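Local structure of acyl-coenzyme A oxidase 3 (Yarrowia lipolytica, 5YS9) at residues E43-G48 and M365-D370; M278-V283 and P292-L297. The protein oxidises acyl-CoA substrates of different chain lengths to (2E)-enoyl-CoA with FAD and molecular oxygen, releasing hydrogen peroxide in peroxisomal fatty acid beta-oxidation. One frame throughout, in Å; residues are numbered along the deposited sequence.

Contact 1. Residues E43-G48 and M365-D370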
loop_
_atom_site.group_PDB
_atom_site.type_symbol
_atom_site.label_atom_id
_atom_site.label_comp_id
_atom_site.label_asym_id
_atom_site.label_seq_id
_atom_site.Cartn_x
_atom_site.Cartn_y
_atom_site.Cartn_z
ATOM N N GLU A 43 10.769 26.550 12.622
ATOM C CA GLU A 43 11.989 27.178 12.001
ATOM C C GLU A 43 13.088 26.176 11.613
ATOM O O GLU A 43 13.686 26.280 10.530
ATOM C CB GLU A 43 12.589 28.283 12.889
ATOM C CG GLU A 43 11.934 29.648 12.684
ATOM C CD GLU A 43 12.260 30.634 13.781
ATOM O OE1 GLU A 43 11.379 31.483 14.078
ATOM O OE2 GLU A 43 13.380 30.531 14.346
ATOM N N PHE A 44 13.340 25.192 12.467
ATOM C CA PHE A 44 14.252 24.140 12.072
ATOM C C PHE A 44 13.774 23.358 10.824
ATOM O O PHE A 44 14.558 23.094 9.945
ATOM C CB PHE A 44 14.515 23.185 13.233
ATOM C CG PHE A 44 15.404 22.030 12.857
ATOM C CD1 PHE A 44 16.740 22.240 12.595
ATOM C CD2 PHE A 44 14.881 20.751 12.683
ATOM C CE1 PHE A 44 17.550 21.187 12.224
ATOM C CE2 PHE A 44 15.690 19.699 12.319
ATOM C CZ PHE A 44 17.031 19.919 12.088
ATOM N N LEU A 45 12.498 22.975 10.762
ATOM C CA LEU A 45 11.994 22.200 9.614
ATOM C C LEU A 45 12.092 22.945 8.311
ATOM O O LEU A 45 12.402 22.348 7.285
ATOM C CB LEU A 45 10.557 21.747 9.836
ATOM C CG LEU A 45 10.425 20.639 10.860
ATOM C CD1 LEU A 45 8.994 20.507 11.351
ATOM C CD2 LEU A 45 10.916 19.331 10.276
ATOM N N HIS A 46 11.830 24.243 8.343
ATOM C CA HIS A 46 11.776 25.029 7.115
ATOM C C HIS A 46 12.960 25.995 6.949
ATOM O O HIS A 46 12.897 26.874 6.097
ATOM C CB HIS A 46 10.463 25.779 7.096
ATOM C CG HIS A 46 9.290 24.880 6.987
ATOM N ND1 HIS A 46 9.030 24.151 5.843
ATOM C CD2 HIS A 46 8.315 24.564 7.876
ATOM C CE1 HIS A 46 7.914 23.469 6.014
ATOM N NE2 HIS A 46 7.477 23.682 7.245
ATOM N N GLY A 47 14.017 25.841 7.759
ATOM C CA GLY A 47 15.255 26.615 7.602
ATOM C C GLY A 47 15.155 28.098 7.881
ATOM O O GLY A 47 15.616 28.903 7.115
ATOM N N GLY A 48 14.500 28.460 8.966
ATOM C CA GLY A 48 14.504 29.811 9.457
ATOM C C GLY A 48 13.189 30.547 9.373
ATOM O O GLY A 48 12.200 30.064 8.793
ATOM N N MET A 365 13.357 13.025 6.307
ATOM C CA MET A 365 13.150 13.276 4.903
ATOM C C MET A 365 13.398 14.752 4.615
ATOM O O MET A 365 14.179 15.081 3.737
ATOM C CB MET A 365 11.762 12.890 4.458
ATOM C CG MET A 365 11.558 11.404 4.185
ATOM S SD MET A 365 9.792 11.047 4.240
ATOM C CE MET A 365 9.915 9.467 3.522
ATOM N N LYS A 366 12.771 15.646 5.360
ATOM C CA LYS A 366 13.023 17.071 5.113
ATOM C C LYS A 366 14.541 17.467 5.234
ATOM O O LYS A 366 15.062 18.182 4.389
ATOM C CB LYS A 366 12.112 17.944 6.010
ATOM C CG LYS A 366 11.994 19.415 5.637
ATOM C CD LYS A 366 11.581 19.643 4.163
ATOM C CE LYS A 366 11.183 21.104 3.884
ATOM N NZ LYS A 366 12.244 22.029 4.406
ATOM N N MET A 367 15.246 16.973 6.243
ATOM C CA MET A 367 16.666 17.294 6.397
ATOM C C MET A 367 17.504 16.802 5.211
ATOM O O MET A 367 18.441 17.482 4.802
ATOM C CB MET A 367 17.218 16.731 7.721
ATOM C CG MET A 367 16.594 17.325 8.984
ATOM S SD MET A 367 16.563 19.116 8.850
ATOM C CE MET A 367 14.864 19.532 8.431
ATOM N N ALA A 368 17.148 15.665 4.634
ATOM C CA ALA A 368 17.857 15.189 3.445
ATOM C C ALA A 368 17.564 16.027 2.171
ATOM O O ALA A 368 18.423 16.257 1.342
ATOM C CB ALA A 368 17.568 13.734 3.214
ATOM N N ALA A 369 16.357 16.502 2.022
ATOM C CA ALA A 369 16.055 17.495 1.006
ATOM C C ALA A 369 16.832 18.797 1.168
ATOM O O ALA A 369 17.234 19.390 0.181
ATOM C CB ALA A 369 14.555 17.802 0.997
ATOM N N ASP A 370 16.949 19.269 2.399
ATOM C CA ASP A 370 17.612 20.534 2.720
ATOM C C ASP A 370 19.103 20.366 2.548
ATOM O O ASP A 370 19.715 21.179 1.887
ATOM C CB ASP A 370 17.286 21.000 4.152
ATOM C CG ASP A 370 15.838 21.558 4.310
ATOM O OD1 ASP A 370 15.048 21.609 3.336
ATOM O OD2 ASP A 370 15.471 21.963 5.434
HETATM O O HOH W 1 17.154 22.747 7.912
#
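Phe44 and Met367 open the contact with a Met-aromatic pair: Met367 SD stands 4.1 Å from the centroid of the Phe44 ring, obliquely placed and closest to CZ. Phenylalanine offers the sulfur a broad apolar surface, and CG anti to the backbone N, chi1 177°, carries the ring out to Met367; methionine suits its own place because the flexible chain, bent at chi2, can lay a polarisable sulfur beside it. Ile570 and Phe566 of helix 547-573 add apolar cover. Water 1 bridges the segments here, donating to Asp370 OD2 and weakly to Phe44 O. Leu45 brings an apolar branch, CD2, to 4.4 Å from Met367 CE, while its carbonyl O accepts a 2.9 Å hydrogen bond from Lys366 NZ, made in the carbonyl plane. The lysine bends at chi2 and chi4 to bring its ammonium back to Asp370, one turn further along its helix, in a salt bridge of 3.0 Å to OD1. Here helix 38-46, in the N-terminal helical region, ends in a Schellman motif against helix 349-385 of the C-alpha1 domain, and a positive group at its C-terminal end probably meets the dipole favourably. With an alanine in place of Lys366, the Leu45 carbonyl and the Asp370 carboxylate would probably both lose their shared partner. His46 ND1 approaches Lys366 NZ to 4.1 Å without bonding; its flat ring packs on Val52 and Ile55 of helix 49-63 and on Phe314 of helix 300-330. At Gly47 phi turns positive, which favours glycine, and Gly48 N bonds Glu43 O at 2.8 Å.

Contact 2. Residues M278-V283 and P292-L297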
loop_
_atom_site.group_PDB
_atom_site.type_symbol
_atom_site.label_atom_id
_atom_site.label_comp_id
_atom_site.label_asym_id
_atom_site.label_seq_id
_atom_site.Cartn_x
_atom_site.Cartn_y
_atom_site.Cartn_z
ATOM N N MET A 278 16.617 23.295 -30.353
ATOM C CA MET A 278 18.011 23.155 -30.836
ATOM C C MET A 278 19.130 23.795 -30.023
ATOM O O MET A 278 20.217 23.983 -30.548
ATOM C CB MET A 278 18.128 23.599 -32.309
ATOM C CG MET A 278 17.533 22.628 -33.331
ATOM S SD MET A 278 17.853 23.246 -35.003
ATOM C CE MET A 278 16.567 22.524 -36.028
ATOM N N LYS A 279 18.901 24.064 -28.744
ATOM C CA LYS A 279 19.971 24.538 -27.843
ATOM C C LYS A 279 21.205 23.614 -27.841
ATOM O O LYS A 279 22.330 24.090 -27.911
ATOM C CB LYS A 279 19.433 24.715 -26.406
ATOM C CG LYS A 279 20.452 25.205 -25.376
ATOM C CD LYS A 279 19.816 25.920 -24.188
ATOM C CE LYS A 279 20.794 25.999 -23.021
ATOM N NZ LYS A 279 20.720 27.286 -22.263
ATOM N N TYR A 280 20.970 22.304 -27.764
ATOM C CA TYR A 280 22.027 21.310 -27.664
ATOM C C TYR A 280 22.327 20.628 -28.979
ATOM O O TYR A 280 23.484 20.566 -29.377
ATOM C CB TYR A 280 21.704 20.287 -26.587
ATOM C CG TYR A 280 21.639 20.924 -25.233
ATOM C CD1 TYR A 280 22.755 21.572 -24.705
ATOM C CD2 TYR A 280 20.452 20.923 -24.472
ATOM C CE1 TYR A 280 22.713 22.187 -23.469
ATOM C CE2 TYR A 280 20.404 21.523 -23.210
ATOM C CZ TYR A 280 21.543 22.151 -22.722
ATOM O OH TYR A 280 21.555 22.772 -21.509
ATOM N N ALA A 281 21.308 20.112 -29.649
ATOM C CA ALA A 281 21.486 19.477 -30.941
ATOM C C ALA A 281 20.865 20.357 -32.008
ATOM O O ALA A 281 19.718 20.792 -31.844
ATOM C CB ALA A 281 20.837 18.107 -30.932
ATOM N N LYS A 282 21.602 20.592 -33.109
ATOM C CA LYS A 282 21.155 21.479 -34.200
ATOM C C LYS A 282 21.197 20.750 -35.540
ATOM O O LYS A 282 22.066 19.924 -35.751
ATOM C CB LYS A 282 22.015 22.753 -34.292
ATOM C CG LYS A 282 22.510 23.293 -32.954
ATOM C CD LYS A 282 23.490 24.427 -33.158
ATOM C CE LYS A 282 23.841 25.111 -31.838
ATOM N NZ LYS A 282 22.630 25.691 -31.182
ATOM N N VAL A 283 20.254 21.104 -36.420
ATOM C CA VAL A 283 20.086 20.552 -37.750
ATOM C C VAL A 283 19.916 21.769 -38.677
ATOM O O VAL A 283 19.057 22.611 -38.443
ATOM C CB VAL A 283 18.842 19.616 -37.872
ATOM C CG1 VAL A 283 18.661 19.094 -39.292
ATOM C CG2 VAL A 283 18.956 18.438 -36.925
ATOM N N PRO A 292 27.207 20.437 -30.130
ATOM C CA PRO A 292 28.385 21.108 -29.500
ATOM C C PRO A 292 28.703 20.623 -28.077
ATOM O O PRO A 292 27.871 19.967 -27.462
ATOM C CB PRO A 292 28.006 22.615 -29.498
ATOM C CG PRO A 292 26.908 22.776 -30.503
ATOM C CD PRO A 292 26.222 21.428 -30.634
ATOM N N PRO A 293 29.882 20.957 -27.575
ATOM C CA PRO A 293 30.270 20.589 -26.213
ATOM C C PRO A 293 29.389 21.229 -25.139
ATOM O O PRO A 293 28.994 20.531 -24.210
ATOM C CB PRO A 293 31.706 21.106 -26.110
ATOM C CG PRO A 293 31.823 22.124 -27.176
ATOM C CD PRO A 293 30.967 21.632 -28.290
ATOM N N LEU A 294 29.065 22.513 -25.269
ATOM C CA LEU A 294 28.056 23.128 -24.406
ATOM C C LEU A 294 28.226 22.887 -22.902
ATOM O O LEU A 294 27.412 22.221 -22.279
ATOM C CB LEU A 294 26.645 22.779 -24.872
ATOM C CG LEU A 294 26.123 23.740 -25.936
ATOM C CD1 LEU A 294 25.197 23.017 -26.897
ATOM C CD2 LEU A 294 25.420 24.918 -25.288
ATOM N N ALA A 295 29.306 23.402 -22.335
ATOM C CA ALA A 295 29.746 23.043 -20.991
ATOM C C ALA A 295 28.777 23.313 -19.823
ATOM O O ALA A 295 28.701 22.494 -18.905
ATOM C CB ALA A 295 31.105 23.668 -20.708
ATOM N N GLN A 296 28.045 24.426 -19.831
ATOM C CA GLN A 296 27.079 24.647 -18.752
ATOM C C GLN A 296 25.812 23.872 -19.072
ATOM O O GLN A 296 24.733 24.432 -19.264
ATOM C CB GLN A 296 26.756 26.125 -18.544
ATOM C CG GLN A 296 25.689 26.365 -17.485
ATOM C CD GLN A 296 25.738 27.764 -16.899
ATOM O OE1 GLN A 296 26.397 28.653 -17.439
ATOM N NE2 GLN A 296 25.042 27.967 -15.785
ATOM N N LEU A 297 25.976 22.555 -19.093
ATOM C CA LEU A 297 24.882 21.609 -19.242
ATOM C C LEU A 297 24.366 21.214 -17.869
ATOM O O LEU A 297 23.468 20.389 -17.762
ATOM C CB LEU A 297 25.360 20.353 -19.971
ATOM C CG LEU A 297 25.293 20.281 -21.498
ATOM C CD1 LEU A 297 26.553 19.666 -22.089
ATOM C CD2 LEU A 297 24.069 19.489 -21.923
#
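Tyr280 meets Leu297 and Leu294 in the compact part of this contact. The methyl CD2 of Leu297 sits over one face of the phenol ring, 3.8 Å from its centroid and 29° off the ring normal, a CH-pi interaction that comes closest at CE1. Lys279 lays its CG over the other face, so the ring is sandwiched between an aliphatic lysine chain and a leucine methyl. Leu294 arrives obliquely, its CD1 3.6 Å from Tyr280 CD1. A flat, wide aromatic suits this place because it offers two faces and a flank to aliphatic neighbours; with CG anti to the carbonyl carbon (chi1 -64°), the ring reaches across to the leucines. Leu294 turns a methyl to both the ring and the Lys279 carbonyl, Leu297 to the ring. The backbones also come close here: Tyr280 O lies 3.1 Å from the CD methylene of Pro292, a residue with no N-H to offer.

Away from the ring the contact thins, and no hydrogen bond crosses between the segments. Lys282 and Pro292 merely brush, CE to CG at 4.1 Å, while a bend at chi4 turns the lysine NZ onto Met278 O, 3.0 Å away. Gln296, centre of an inverse gamma turn, extends its amide on the exposed side, as befits a polar residue at the surface. Val283 O bonds Arg273 and Met278 N bonds Gln141, tying 278-283 to the rest of the chain. Residues 278-283 run into the first strand of a short antiparallel beta hairpin, 282-283 with 289-290, in which Lys282 bonds Ser290, and 292-297 leaves just after the second; their meeting beside its open end is a local fold-back of the chain just before helix 300-330.

In the fold
From the N terminus, the chain first passes through helix 38-46, which carries the first half of contact 1. It then runs through further helices and the eight-stranded mixed sheet of the middle domain. Past that sheet, at the surface, contact 2 closes a loop of eight residues, of which strand 289-290 pairs with strand 282-283 of the first segment. Helix 300-330 follows, and in helix 349-385 contact 1 closes a loop of 316 residues, joining the N-terminal helices to the C-alpha1 domain. Contact 2 is therefore nested within contact 1. The two do not touch: their centres are 36 Å apart and their nearest atoms about 19 Å.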